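Local coordinates for protein uncharacterized ACR, COG1565 superfamily (Burkholderia thailandensis, PDB 4F3N) that is of unknown function but belongs to the S-adenosylmethionine-dependent methyltransferases and may, as its family is thought to, methylate protein arginines symmetrically, at residues 58-63 against 89-94; 63-68 against 83-88; 76-81 against 335-340. One frame throughout, in Å; residues are numbered along the deposited sequence.

Contact 1 (58-63 against 89-94)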
ATOM      1  N   SER A  58     -12.027  18.883  10.007  1.00 14.72           N
ATOM      2  CA  SER A  58     -10.686  19.212   9.516  1.00 13.26           C
ATOM      3  C   SER A  58     -10.057  20.310  10.370  1.00 13.65           C
ATOM      4  O   SER A  58      -8.873  20.256  10.702  1.00 12.54           O
ATOM      5  CB  SER A  58     -10.747  19.653   8.046  1.00 13.02           C
ATOM      6  OG  SER A  58      -9.472  19.884   7.506  1.00 11.57           O
ATOM      7  N   GLU A  59     -10.837  21.336  10.717  1.00 14.29           N
ATOM      8  CA  GLU A  59     -10.301  22.411  11.574  1.00 15.10           C
ATOM      9  C   GLU A  59      -9.870  21.921  12.960  1.00 14.67           C
ATOM     10  O   GLU A  59      -8.823  22.366  13.473  1.00 13.83           O
ATOM     11  CB  GLU A  59     -11.295  23.576  11.639  1.00 18.42           C
ATOM     12  CG  GLU A  59     -11.431  24.243  10.289  1.00 20.70           C
ATOM     13  CD  GLU A  59     -12.549  25.286  10.223  1.00 26.43           C
ATOM     14  OE1 GLU A  59     -13.583  25.130  10.909  1.00 32.19           O
ATOM     15  OE2 GLU A  59     -12.406  26.271   9.456  1.00 30.52           O
ATOM     16  N   ALA A  60     -10.628  20.981  13.562  1.00 14.42           N
ATOM     17  CA  ALA A  60     -10.285  20.444  14.875  1.00 14.57           C
ATOM     18  C   ALA A  60      -8.976  19.660  14.749  1.00 14.41           C
ATOM     19  O   ALA A  60      -8.054  19.792  15.591  1.00 13.68           O
ATOM     20  CB  ALA A  60     -11.407  19.567  15.433  1.00 15.11           C
ATOM     21  N   LEU A  61      -8.892  18.860  13.687  1.00 13.80           N
ATOM     22  CA  LEU A  61      -7.698  18.044  13.477  1.00 14.12           C
ATOM     23  C   LEU A  61      -6.510  18.956  13.298  1.00 13.37           C
ATOM     24  O   LEU A  61      -5.477  18.736  13.925  1.00 13.65           O
ATOM     25  CB  LEU A  61      -7.845  17.121  12.280  1.00 14.09           C
ATOM     26  CG  LEU A  61      -6.609  16.326  11.891  1.00 14.56           C
ATOM     27  CD1 LEU A  61      -6.207  15.380  13.017  1.00 15.38           C
ATOM     28  CD2 LEU A  61      -6.979  15.580  10.592  1.00 15.21           C
ATOM     29  N   ALA A  62      -6.661  19.969  12.448  1.00 13.16           N
ATOM     30  CA  ALA A  62      -5.607  20.951  12.187  1.00 13.53           C
ATOM     31  C   ALA A  62      -5.165  21.675  13.474  1.00 13.33           C
ATOM     32  O   ALA A  62      -3.975  21.778  13.733  1.00 12.56           O
ATOM     33  CB  ALA A  62      -6.025  21.972  11.115  1.00 13.84           C
ATOM     34  N   ALA A  63      -6.127  22.131  14.291  1.00 13.59           N
ATOM     35  CA  ALA A  63      -5.792  22.797  15.565  1.00 14.29           C
ATOM     36  C   ALA A  63      -5.001  21.877  16.493  1.00 14.34           C
ATOM     37  O   ALA A  63      -4.052  22.296  17.144  1.00 14.11           O
ATOM     38  CB  ALA A  63      -7.082  23.280  16.280  1.00 14.07           C
ATOM     39  N   PRO A  89      -7.721   8.947  15.602  1.00 22.18           N
ATOM     40  CA  PRO A  89      -9.036   8.319  15.794  1.00 25.05           C
ATOM     41  C   PRO A  89     -10.172   9.267  15.485  1.00 26.31           C
ATOM     42  O   PRO A  89     -10.186  10.406  15.940  1.00 27.45           O
ATOM     43  CB  PRO A  89      -9.025   7.942  17.272  1.00 25.13           C
ATOM     44  CG  PRO A  89      -7.588   7.654  17.546  1.00 24.58           C
ATOM     45  CD  PRO A  89      -6.831   8.699  16.741  1.00 22.87           C
ATOM     46  N   GLY A  90     -11.128   8.826  14.692  1.00 28.67           N
ATOM     47  CA  GLY A  90     -12.292   9.660  14.477  1.00 30.48           C
ATOM     48  C   GLY A  90     -12.167  10.691  13.385  1.00 32.03           C
ATOM     49  O   GLY A  90     -13.066  10.802  12.563  1.00 35.47           O
ATOM     50  N   MET A  91     -11.060  11.438  13.368  1.00 31.05           N
ATOM     51  CA  MET A  91     -10.889  12.609  12.514  1.00 30.24           C
ATOM     52  C   MET A  91      -9.913  12.438  11.353  1.00 26.77           C
ATOM     53  O   MET A  91      -9.902  13.261  10.424  1.00 25.22           O
ATOM     54  CB  MET A  91     -10.376  13.749  13.355  1.00 34.18           C
ATOM     55  CG  MET A  91     -11.278  14.089  14.523  1.00 38.54           C
ATOM     56  SD  MET A  91     -10.727  15.653  15.191  1.00 43.13           S
ATOM     57  CE  MET A  91      -9.063  15.248  15.764  1.00 38.00           C
ATOM     58  N   GLY A  92      -9.084  11.408  11.426  1.00 23.40           N
ATOM     59  CA  GLY A  92      -8.101  11.137  10.367  1.00 22.59           C
ATOM     60  C   GLY A  92      -8.785  10.682   9.095  1.00 22.05           C
ATOM     61  O   GLY A  92      -9.925  10.214   9.129  1.00 23.41           O
ATOM     62  N   TYR A  93      -8.103  10.780   7.965  1.00 20.14           N
ATOM     63  CA  TYR A  93      -8.698  10.440   6.702  1.00 20.97           C
ATOM     64  C   TYR A  93      -9.269   9.017   6.681  1.00 23.25           C
ATOM     65  O   TYR A  93     -10.383   8.797   6.175  1.00 24.21           O
ATOM     66  CB  TYR A  93      -7.692  10.535   5.586  1.00 20.75           C
ATOM     67  CG  TYR A  93      -8.294  10.289   4.219  1.00 21.26           C
ATOM     68  CD1 TYR A  93      -9.177  11.208   3.664  1.00 21.67           C
ATOM     69  CD2 TYR A  93      -7.987   9.145   3.484  1.00 21.63           C
ATOM     70  CE1 TYR A  93      -9.751  10.988   2.427  1.00 22.50           C
ATOM     71  CE2 TYR A  93      -8.551   8.918   2.244  1.00 22.83           C
ATOM     72  CZ  TYR A  93      -9.428   9.853   1.718  1.00 23.12           C
ATOM     73  OH  TYR A  93      -9.995   9.672   0.480  1.00 24.23           O
ATOM     74  N   TYR A  94      -8.475   8.072   7.172  1.00 23.89           N
ATOM     75  CA  TYR A  94      -8.818   6.635   7.074  1.00 27.89           C
ATOM     76  C   TYR A  94      -9.584   6.119   8.265  1.00 32.51           C
ATOM     77  O   TYR A  94     -10.097   4.980   8.249  1.00 33.65           O
ATOM     78  CB  TYR A  94      -7.561   5.793   6.939  1.00 27.25           C
ATOM     79  CG  TYR A  94      -6.857   5.912   5.629  1.00 26.77           C
ATOM     80  CD1 TYR A  94      -7.433   5.440   4.458  1.00 29.49           C
ATOM     81  CD2 TYR A  94      -5.611   6.475   5.549  1.00 25.43           C
ATOM     82  CE1 TYR A  94      -6.772   5.538   3.245  1.00 28.81           C
ATOM     83  CE2 TYR A  94      -4.945   6.591   4.354  1.00 26.08           C
ATOM     84  CZ  TYR A  94      -5.516   6.110   3.197  1.00 28.58           C
ATOM     85  OH  TYR A  94      -4.818   6.185   1.995  1.00 28.48           O
TER

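Contact 2 (63-68 against 83-88)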
ATOM      1  N   ALA A  63      -6.127  22.131  14.291  1.00 13.59           N
ATOM      2  CA  ALA A  63      -5.792  22.797  15.565  1.00 14.29           C
ATOM      3  C   ALA A  63      -5.001  21.877  16.493  1.00 14.34           C
ATOM      4  O   ALA A  63      -4.052  22.296  17.144  1.00 14.11           O
ATOM      5  CB  ALA A  63      -7.082  23.280  16.280  1.00 14.07           C
ATOM      6  N   SER A  64      -5.373  20.589  16.543  1.00 14.18           N
ATOM      7  CA  SER A  64      -4.659  19.643  17.362  1.00 15.07           C
ATOM      8  C   SER A  64      -3.221  19.473  16.889  1.00 14.11           C
ATOM      9  O   SER A  64      -2.293  19.367  17.690  1.00 13.97           O
ATOM     10  CB  SER A  64      -5.391  18.288  17.439  1.00 15.96           C
ATOM     11  OG  SER A  64      -5.194  17.528  16.247  1.00 19.33           O
ATOM     12  N   LEU A  65      -3.019  19.463  15.574  1.00 13.18           N
ATOM     13  CA  LEU A  65      -1.665  19.384  15.040  1.00 13.19           C
ATOM     14  C   LEU A  65      -0.848  20.644  15.257  1.00 11.95           C
ATOM     15  O   LEU A  65       0.323  20.572  15.569  1.00 11.06           O
ATOM     16  CB  LEU A  65      -1.693  19.053  13.530  1.00 13.68           C
ATOM     17  CG  LEU A  65      -1.632  17.574  13.254  1.00 14.57           C
ATOM     18  CD1 LEU A  65      -2.057  17.267  11.836  1.00 15.00           C
ATOM     19  CD2 LEU A  65      -0.284  16.976  13.672  1.00 14.60           C
ATOM     20  N   ARG A  66      -1.451  21.815  15.096  1.00 11.83           N
ATOM     21  CA  ARG A  66      -0.756  23.058  15.382  1.00 13.06           C
ATOM     22  C   ARG A  66      -0.324  23.121  16.874  1.00 12.44           C
ATOM     23  O   ARG A  66       0.792  23.523  17.219  1.00 11.45           O
ATOM     24  CB  ARG A  66      -1.626  24.261  15.072  1.00 14.85           C
ATOM     25  CG  ARG A  66      -1.781  24.552  13.589  1.00 17.66           C
ATOM     26  CD  ARG A  66      -2.234  26.008  13.384  1.00 20.34           C
ATOM     27  NE  ARG A  66      -3.564  26.152  13.920  1.00 23.62           N
ATOM     28  CZ  ARG A  66      -4.688  25.832  13.273  1.00 24.30           C
ATOM     29  NH1 ARG A  66      -4.668  25.417  12.005  1.00 23.99           N
ATOM     30  NH2 ARG A  66      -5.850  25.970  13.892  1.00 27.18           N
ATOM     31  N   ALA A  67      -1.208  22.649  17.733  1.00 12.52           N
ATOM     32  CA  ALA A  67      -0.893  22.634  19.164  1.00 13.13           C
ATOM     33  C   ALA A  67       0.253  21.670  19.482  1.00 13.52           C
ATOM     34  O   ALA A  67       1.130  21.975  20.276  1.00 14.51           O
ATOM     35  CB  ALA A  67      -2.142  22.277  19.973  1.00 13.08           C
ATOM     36  N   GLU A  68       0.250  20.508  18.851  1.00 13.91           N
ATOM     37  CA  GLU A  68       1.327  19.573  19.020  1.00 14.82           C
ATOM     38  C   GLU A  68       2.648  20.111  18.533  1.00 14.58           C
ATOM     39  O   GLU A  68       3.675  19.999  19.220  1.00 14.62           O
ATOM     40  CB  GLU A  68       1.032  18.272  18.283  1.00 16.18           C
ATOM     41  CG  GLU A  68       2.150  17.283  18.556  1.00 18.20           C
ATOM     42  CD  GLU A  68       1.821  15.871  18.206  1.00 19.16           C
ATOM     43  OE1 GLU A  68       0.637  15.506  18.172  1.00 19.25           O
ATOM     44  OE2 GLU A  68       2.819  15.132  17.994  1.00 23.60           O
ATOM     45  N   GLU A  83       0.983  10.651   9.967  1.00 12.11           N
ATOM     46  CA  GLU A  83       0.309   9.652  10.836  1.00 14.21           C
ATOM     47  C   GLU A  83      -0.983  10.221  11.397  1.00 13.95           C
ATOM     48  O   GLU A  83      -2.049   9.554  11.401  1.00 13.64           O
ATOM     49  CB  GLU A  83       1.209   9.199  11.965  1.00 16.77           C
ATOM     50  CG  GLU A  83       0.517   8.285  13.001  1.00 21.47           C
ATOM     51  CD  GLU A  83       1.387   8.042  14.217  1.00 26.08           C
ATOM     52  OE1 GLU A  83       2.533   8.555  14.269  1.00 31.30           O
ATOM     53  OE2 GLU A  83       0.904   7.384  15.171  1.00 34.26           O
ATOM     54  N   ARG A  84      -0.921  11.455  11.886  1.00 12.99           N
ATOM     55  CA  ARG A  84      -2.079  12.024  12.526  1.00 14.23           C
ATOM     56  C   ARG A  84      -3.216  12.398  11.548  1.00 12.73           C
ATOM     57  O   ARG A  84      -4.396  12.111  11.824  1.00 12.86           O
ATOM     58  CB  ARG A  84      -1.652  13.220  13.413  1.00 16.00           C
ATOM     59  CG  ARG A  84      -0.864  12.819  14.647  1.00 18.91           C
ATOM     60  CD  ARG A  84      -1.613  11.822  15.520  1.00 21.67           C
ATOM     61  NE  ARG A  84      -2.774  12.421  16.177  1.00 24.43           N
ATOM     62  CZ  ARG A  84      -3.613  11.749  16.978  1.00 25.44           C
ATOM     63  NH1 ARG A  84      -4.641  12.367  17.548  1.00 26.24           N
ATOM     64  NH2 ARG A  84      -3.438  10.453  17.195  1.00 26.54           N
ATOM     65  N   VAL A  85      -2.890  12.994  10.404  1.00 12.17           N
ATOM     66  CA  VAL A  85      -3.949  13.431   9.489  1.00 12.40           C
ATOM     67  C   VAL A  85      -4.621  12.237   8.820  1.00 12.30           C
ATOM     68  O   VAL A  85      -5.820  12.292   8.469  1.00 13.41           O
ATOM     69  CB  VAL A  85      -3.498  14.473   8.445  1.00 12.01           C
ATOM     70  CG1 VAL A  85      -2.889  15.701   9.129  1.00 11.32           C
ATOM     71  CG2 VAL A  85      -2.549  13.855   7.435  1.00 12.33           C
ATOM     72  N   LEU A  86      -3.898  11.118   8.699  1.00 11.82           N
ATOM     73  CA  LEU A  86      -4.465   9.938   8.087  1.00 12.13           C
ATOM     74  C   LEU A  86      -5.154   9.027   9.116  1.00 13.02           C
ATOM     75  O   LEU A  86      -6.188   8.459   8.817  1.00 13.97           O
ATOM     76  CB  LEU A  86      -3.392   9.164   7.305  1.00 11.67           C
ATOM     77  CG  LEU A  86      -2.741   9.840   6.077  1.00 11.21           C
ATOM     78  CD1 LEU A  86      -1.768   8.869   5.395  1.00 11.16           C
ATOM     79  CD2 LEU A  86      -3.834  10.261   5.106  1.00 11.37           C
ATOM     80  N   TYR A  87      -4.580   8.912  10.303  1.00 13.33           N
ATOM     81  CA  TYR A  87      -4.955   7.840  11.245  1.00 14.58           C
ATOM     82  C   TYR A  87      -5.427   8.328  12.618  1.00 15.53           C
ATOM     83  O   TYR A  87      -5.693   7.497  13.485  1.00 16.36           O
ATOM     84  CB  TYR A  87      -3.827   6.827  11.390  1.00 14.85           C
ATOM     85  CG  TYR A  87      -3.404   6.240  10.072  1.00 14.93           C
ATOM     86  CD1 TYR A  87      -4.264   5.396   9.380  1.00 15.82           C
ATOM     87  CD2 TYR A  87      -2.192   6.564   9.483  1.00 14.49           C
ATOM     88  CE1 TYR A  87      -3.936   4.887   8.145  1.00 15.76           C
ATOM     89  CE2 TYR A  87      -1.836   6.043   8.231  1.00 14.66           C
ATOM     90  CZ  TYR A  87      -2.706   5.201   7.577  1.00 15.52           C
ATOM     91  OH  TYR A  87      -2.462   4.635   6.323  1.00 15.74           O
ATOM     92  N   ALA A  88      -5.573   9.643  12.839  1.00 15.35           N
ATOM     93  CA  ALA A  88      -6.085  10.104  14.158  1.00 17.24           C
ATOM     94  C   ALA A  88      -7.480   9.515  14.411  1.00 18.93           C
ATOM     95  O   ALA A  88      -8.329   9.613  13.557  1.00 19.04           O
ATOM     96  CB  ALA A  88      -6.157  11.629  14.219  1.00 16.66           C
TER
HETATM   97  O   HOH W   1      -3.428  14.971  16.694  1.00 33.01           O

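Contact 3 (76-81 against 335-340)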
ATOM      1  N   ILE A  76       7.821  19.173  13.803  1.00 10.18           N
ATOM      2  CA  ILE A  76       7.655  17.727  13.895  1.00  9.87           C
ATOM      3  C   ILE A  76       8.056  17.059  12.575  1.00  9.50           C
ATOM      4  O   ILE A  76       7.979  17.680  11.486  1.00  9.26           O
ATOM      5  CB  ILE A  76       6.206  17.333  14.239  1.00  9.39           C
ATOM      6  CG1 ILE A  76       5.220  17.817  13.158  1.00  8.73           C
ATOM      7  CG2 ILE A  76       5.857  17.904  15.588  1.00  9.99           C
ATOM      8  CD1 ILE A  76       3.796  17.277  13.319  1.00  8.52           C
ATOM      9  N   PRO A  77       8.514  15.808  12.651  1.00  9.50           N
ATOM     10  CA  PRO A  77       8.794  15.149  11.367  1.00  9.30           C
ATOM     11  C   PRO A  77       7.515  14.959  10.513  1.00  8.81           C
ATOM     12  O   PRO A  77       6.409  14.925  11.049  1.00  7.81           O
ATOM     13  CB  PRO A  77       9.421  13.813  11.777  1.00  9.95           C
ATOM     14  CG  PRO A  77       9.040  13.601  13.183  1.00 10.55           C
ATOM     15  CD  PRO A  77       8.711  14.911  13.816  1.00 10.22           C
ATOM     16  N   PHE A  78       7.670  14.832   9.195  1.00  8.45           N
ATOM     17  CA  PHE A  78       6.513  14.674   8.333  1.00  8.43           C
ATOM     18  C   PHE A  78       5.761  13.380   8.635  1.00  8.47           C
ATOM     19  O   PHE A  78       4.523  13.319   8.494  1.00  8.36           O
ATOM     20  CB  PHE A  78       6.903  14.721   6.864  1.00  8.42           C
ATOM     21  CG  PHE A  78       5.725  14.767   5.957  1.00  8.02           C
ATOM     22  CD1 PHE A  78       5.348  13.647   5.245  1.00  8.14           C
ATOM     23  CD2 PHE A  78       4.923  15.924   5.871  1.00  8.13           C
ATOM     24  CE1 PHE A  78       4.237  13.670   4.434  1.00  8.06           C
ATOM     25  CE2 PHE A  78       3.789  15.919   5.087  1.00  7.91           C
ATOM     26  CZ  PHE A  78       3.445  14.783   4.381  1.00  7.82           C
ATOM     27  N   SER A  79       6.497  12.364   9.059  1.00  8.91           N
ATOM     28  CA  SER A  79       5.872  11.056   9.416  1.00  9.39           C
ATOM     29  C   SER A  79       4.779  11.251  10.473  1.00  9.55           C
ATOM     30  O   SER A  79       3.731  10.598  10.451  1.00  8.88           O
ATOM     31  CB  SER A  79       6.924  10.064   9.914  1.00  9.92           C
ATOM     32  OG  SER A  79       7.795  10.660  10.903  1.00 10.41           O
ATOM     33  N   ARG A  80       5.064  12.128  11.423  1.00  9.91           N
ATOM     34  CA  ARG A  80       4.144  12.337  12.552  1.00 10.78           C
ATOM     35  C   ARG A  80       2.887  13.086  12.046  1.00 10.25           C
ATOM     36  O   ARG A  80       1.759  12.762  12.404  1.00 10.30           O
ATOM     37  CB  ARG A  80       4.838  13.112  13.645  1.00 12.20           C
ATOM     38  CG  ARG A  80       3.922  13.445  14.816  1.00 13.61           C
ATOM     39  CD  ARG A  80       3.324  12.229  15.498  1.00 15.62           C
ATOM     40  NE  ARG A  80       2.537  12.703  16.629  1.00 17.21           N
ATOM     41  CZ  ARG A  80       1.740  11.938  17.354  1.00 19.44           C
ATOM     42  NH1 ARG A  80       1.617  10.627  17.101  1.00 20.45           N
ATOM     43  NH2 ARG A  80       1.041  12.501  18.324  1.00 21.23           N
ATOM     44  N   TYR A  81       3.124  14.123  11.245  1.00  9.53           N
ATOM     45  CA  TYR A  81       2.053  14.842  10.589  1.00  9.21           C
ATOM     46  C   TYR A  81       1.168  13.886   9.798  1.00  9.32           C
ATOM     47  O   TYR A  81      -0.069  13.868   9.947  1.00  9.08           O
ATOM     48  CB  TYR A  81       2.619  15.968   9.688  1.00  9.01           C
ATOM     49  CG  TYR A  81       1.543  16.668   8.921  1.00  8.62           C
ATOM     50  CD1 TYR A  81       0.850  17.726   9.478  1.00  8.90           C
ATOM     51  CD2 TYR A  81       1.188  16.249   7.638  1.00  8.67           C
ATOM     52  CE1 TYR A  81      -0.180  18.372   8.770  1.00  8.80           C
ATOM     53  CE2 TYR A  81       0.161  16.846   6.956  1.00  8.65           C
ATOM     54  CZ  TYR A  81      -0.544  17.878   7.524  1.00  8.90           C
ATOM     55  OH  TYR A  81      -1.579  18.478   6.816  1.00  9.15           O
ATOM     56  N   GLN A 335      -8.320  14.551   2.859  1.00 13.96           N
ATOM     57  CA  GLN A 335      -7.652  14.061   1.691  1.00 14.23           C
ATOM     58  C   GLN A 335      -6.669  12.939   2.061  1.00 14.15           C
ATOM     59  O   GLN A 335      -6.221  12.840   3.213  1.00 13.04           O
ATOM     60  CB  GLN A 335      -6.930  15.207   0.945  1.00 14.13           C
ATOM     61  CG  GLN A 335      -5.769  15.836   1.723  1.00 14.01           C
ATOM     62  CD  GLN A 335      -4.903  16.733   0.860  1.00 14.33           C
ATOM     63  OE1 GLN A 335      -5.320  17.212  -0.211  1.00 15.20           O
ATOM     64  NE2 GLN A 335      -3.669  16.991   1.322  1.00 13.41           N
ATOM     65  N   ASP A 336      -6.367  12.127   1.054  1.00 15.52           N
ATOM     66  CA  ASP A 336      -5.390  11.037   1.120  1.00 16.87           C
ATOM     67  C   ASP A 336      -4.001  11.650   0.947  1.00 15.23           C
ATOM     68  O   ASP A 336      -3.853  12.653   0.276  1.00 14.85           O
ATOM     69  CB  ASP A 336      -5.661  10.111  -0.089  1.00 21.06           C
ATOM     70  CG  ASP A 336      -5.080   8.762   0.045  1.00 25.89           C
ATOM     71  OD1 ASP A 336      -4.413   8.476   1.060  1.00 30.15           O
ATOM     72  OD2 ASP A 336      -5.315   7.974  -0.903  1.00 28.20           O
ATOM     73  N   ILE A 337      -2.993  11.020   1.542  1.00 13.22           N
ATOM     74  CA  ILE A 337      -1.596  11.366   1.305  1.00 12.69           C
ATOM     75  C   ILE A 337      -0.876  10.031   1.093  1.00 11.98           C
ATOM     76  O   ILE A 337      -0.999   9.127   1.934  1.00 11.32           O
ATOM     77  CB  ILE A 337      -0.920  12.097   2.501  1.00 12.30           C
ATOM     78  CG1 ILE A 337      -1.710  13.378   2.901  1.00 12.54           C
ATOM     79  CG2 ILE A 337       0.528  12.445   2.113  1.00 12.25           C
ATOM     80  CD1 ILE A 337      -1.257  14.030   4.210  1.00 12.96           C
ATOM     81  N   THR A 338      -0.202   9.857  -0.044  1.00 11.86           N
ATOM     82  CA  THR A 338       0.486   8.592  -0.303  1.00 12.12           C
ATOM     83  C   THR A 338       1.873   8.889  -0.835  1.00 11.09           C
ATOM     84  O   THR A 338       2.164   9.967  -1.278  1.00 10.21           O
ATOM     85  CB  THR A 338      -0.240   7.702  -1.364  1.00 13.40           C
ATOM     86  OG1 THR A 338      -0.316   8.402  -2.609  1.00 14.93           O
ATOM     87  CG2 THR A 338      -1.637   7.329  -0.912  1.00 15.52           C
ATOM     88  N   ALA A 339       2.733   7.899  -0.781  1.00 10.80           N
ATOM     89  CA  ALA A 339       4.013   7.971  -1.444  1.00 10.46           C
ATOM     90  C   ALA A 339       4.163   6.663  -2.181  1.00 10.72           C
ATOM     91  O   ALA A 339       3.605   5.676  -1.769  1.00 10.65           O
ATOM     92  CB  ALA A 339       5.134   8.089  -0.440  1.00 12.02           C
ATOM     93  N   HIS A 340       4.931   6.641  -3.248  1.00 10.47           N
ATOM     94  CA  HIS A 340       5.229   5.368  -3.921  1.00 10.47           C
ATOM     95  C   HIS A 340       6.107   4.520  -3.043  1.00  9.79           C
ATOM     96  O   HIS A 340       6.712   5.004  -2.083  1.00 10.70           O
ATOM     97  CB  HIS A 340       5.933   5.643  -5.224  1.00 10.58           C
ATOM     98  CG  HIS A 340       5.052   6.182  -6.316  1.00 11.37           C
ATOM     99  ND1 HIS A 340       4.033   7.098  -6.105  1.00 11.55           N
ATOM    100  CD2 HIS A 340       5.070   5.930  -7.675  1.00 11.89           C
ATOM    101  CE1 HIS A 340       3.436   7.364  -7.280  1.00 11.90           C
ATOM    102  NE2 HIS A 340       4.074   6.667  -8.243  1.00 12.83           N
TER

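Contact 1 (58-63 against 89-94)
Met91 reaches from the loop to helix 52-71 and lays its thioether against Leu61 and Ala60. The terminal methyl carries most of the contact: Met91 CE lies 3.9 Å from Leu61 CA and 4.0 Å from Leu61 CD1, so it touches both the backbone of the helix and one branch of the leucine. Beside it, Met91 SD rests 4.0 Å from Ala60 CB, a residue exposed to solvent. The two long side chains slide past each other in opposite directions, Leu61 running out from the helix as Met91 runs in. This places the other branch of the leucine over the loop backbone, with Leu61 CD2 3.7 Å from Met91 O. The methionine is extended through chi2 and then bends at chi3 (-64°), which turns CE along the helix surface. In the fold, the methionine of the loop after helix 78-87 thus packs on the flank of helix 52-71, the two helices being consecutive in the chain and in contact. One shell further out, the loop is held by its own backbone. Gly90, at phi 85° and psi -47°, turns the chain in a classic gamma turn, closed by a weak hydrogen bond from Met91 N to Pro89 O. Downstream, Tyr93 and Tyr94 bond through their backbones to Val85 and Leu86, folding the chain back onto the helix it has just left. An edge of the Tyr93 ring is directed at the face of Tyr94, with Tyr93 CD2 3.7 Å above the centre of the Tyr94 ring. On the helix side, Ser58 OG is hydrogen-bonded to Pro332 O, tying the preceding turn to another loop.

Contact 2 (63-68 against 83-88)
Leu65 meets Val85 through an unusual first torsion: chi1 of -91° falls away from a staggered value, and with chi2 near extended it carries CD1 across to CG1 of the valine. Leu65 CD1 and Val85 CG1 are 3.2 Å apart, tighter than ordinary van der Waals contact, so the exact placing of these methyls is somewhat doubtful. The two side chains cross at about a right angle. The second branch slants across the arginine near its root, Leu65 CD2 4.0 Å from Arg84 CB. Beyond that root, Arg84 folds at chi2 and chi3, and one face of its guanidinium comes over Ala88 CB. Water bridges the helices at this more open side: it accepts from Arg84 NE at 2.7 Å, in the guanidinium plane, and donates to Ser64 OG at 3.1 Å. That hydroxyl in turn bonds to Leu61 O, one turn back. Glu68 turns instead to Arg80, its salt-bridge partner on helix 78-87. Helices 52-71 and 78-87 thus pack as consecutive neighbours, Leu65 also resting on Phe245 of strand 245-250 and Val85 on Pro332 of a loop.

Contact 3 (76-81 against 335-340)
Ile337 projects from strand 336-342 toward Tyr81 and Phe78, one turn apart on helix 78-87, and presents a different methyl to each. Its CG1 stands anti to its own carbonyl carbon (chi1 -56°), and with chi2 extended the chain carries CD1 out to the tyrosine. Ile337 CD1 is 4.2 Å from Tyr81 CE2, the side chains crossing at about a right angle and the methyl meeting the ring obliquely. The branch methyl goes to the phenylalanine instead: Ile337 CG2 lies 4.4 Å from Phe78 CZ, at the ring's edge and near its plane. All three residues are buried, and a closer fit comes from the next turn of the helix, where Val85 CG2 packs on Ile337 CD1. The tyrosine is fixed at its far end, Tyr81 OH bonding to Pro328 O while Phe329 and Phe245 meet its ring edge-to-face. The other side of the helix is looser, with Ser79 and Arg80 partly exposed. On the strand, the opposite face is buried but polar, with Asp336 and Thr338 set against His319. Gln335, just before Asp336, is likewise buried, its amide satisfied by His325 and by Asp327 O. A strand side chain thus meets two aromatic side chains of a helix, laying helix 78-87 against a separate small mixed sheet, apart from the seven-stranded sheet whose strand order, 3-2-1-4-5-7-6, is that of the class I, Rossmann-like methyltransferases.

In the fold
Helix 78-87 is the common element of contacts 2 and 3, helix 52-71 of contacts 1 and 2, so the three form a chain of packing from the periphery inward. The centre of contact 1 lies about 21 Å from the centre of the chain; the contact is partly buried and sets a thioether on a helix flank. Contact 2, its centre equally far out, is buried and aliphatic, with a bridging water at its margin. Contact 3, its centre about 13 Å from the centre of the chain, is buried and wholly apolar. Polar links join them: a salt bridge connects contacts 2 and 3, and Tyr94 makes a weak hydrogen bond to Asp336 between contacts 1 and 3.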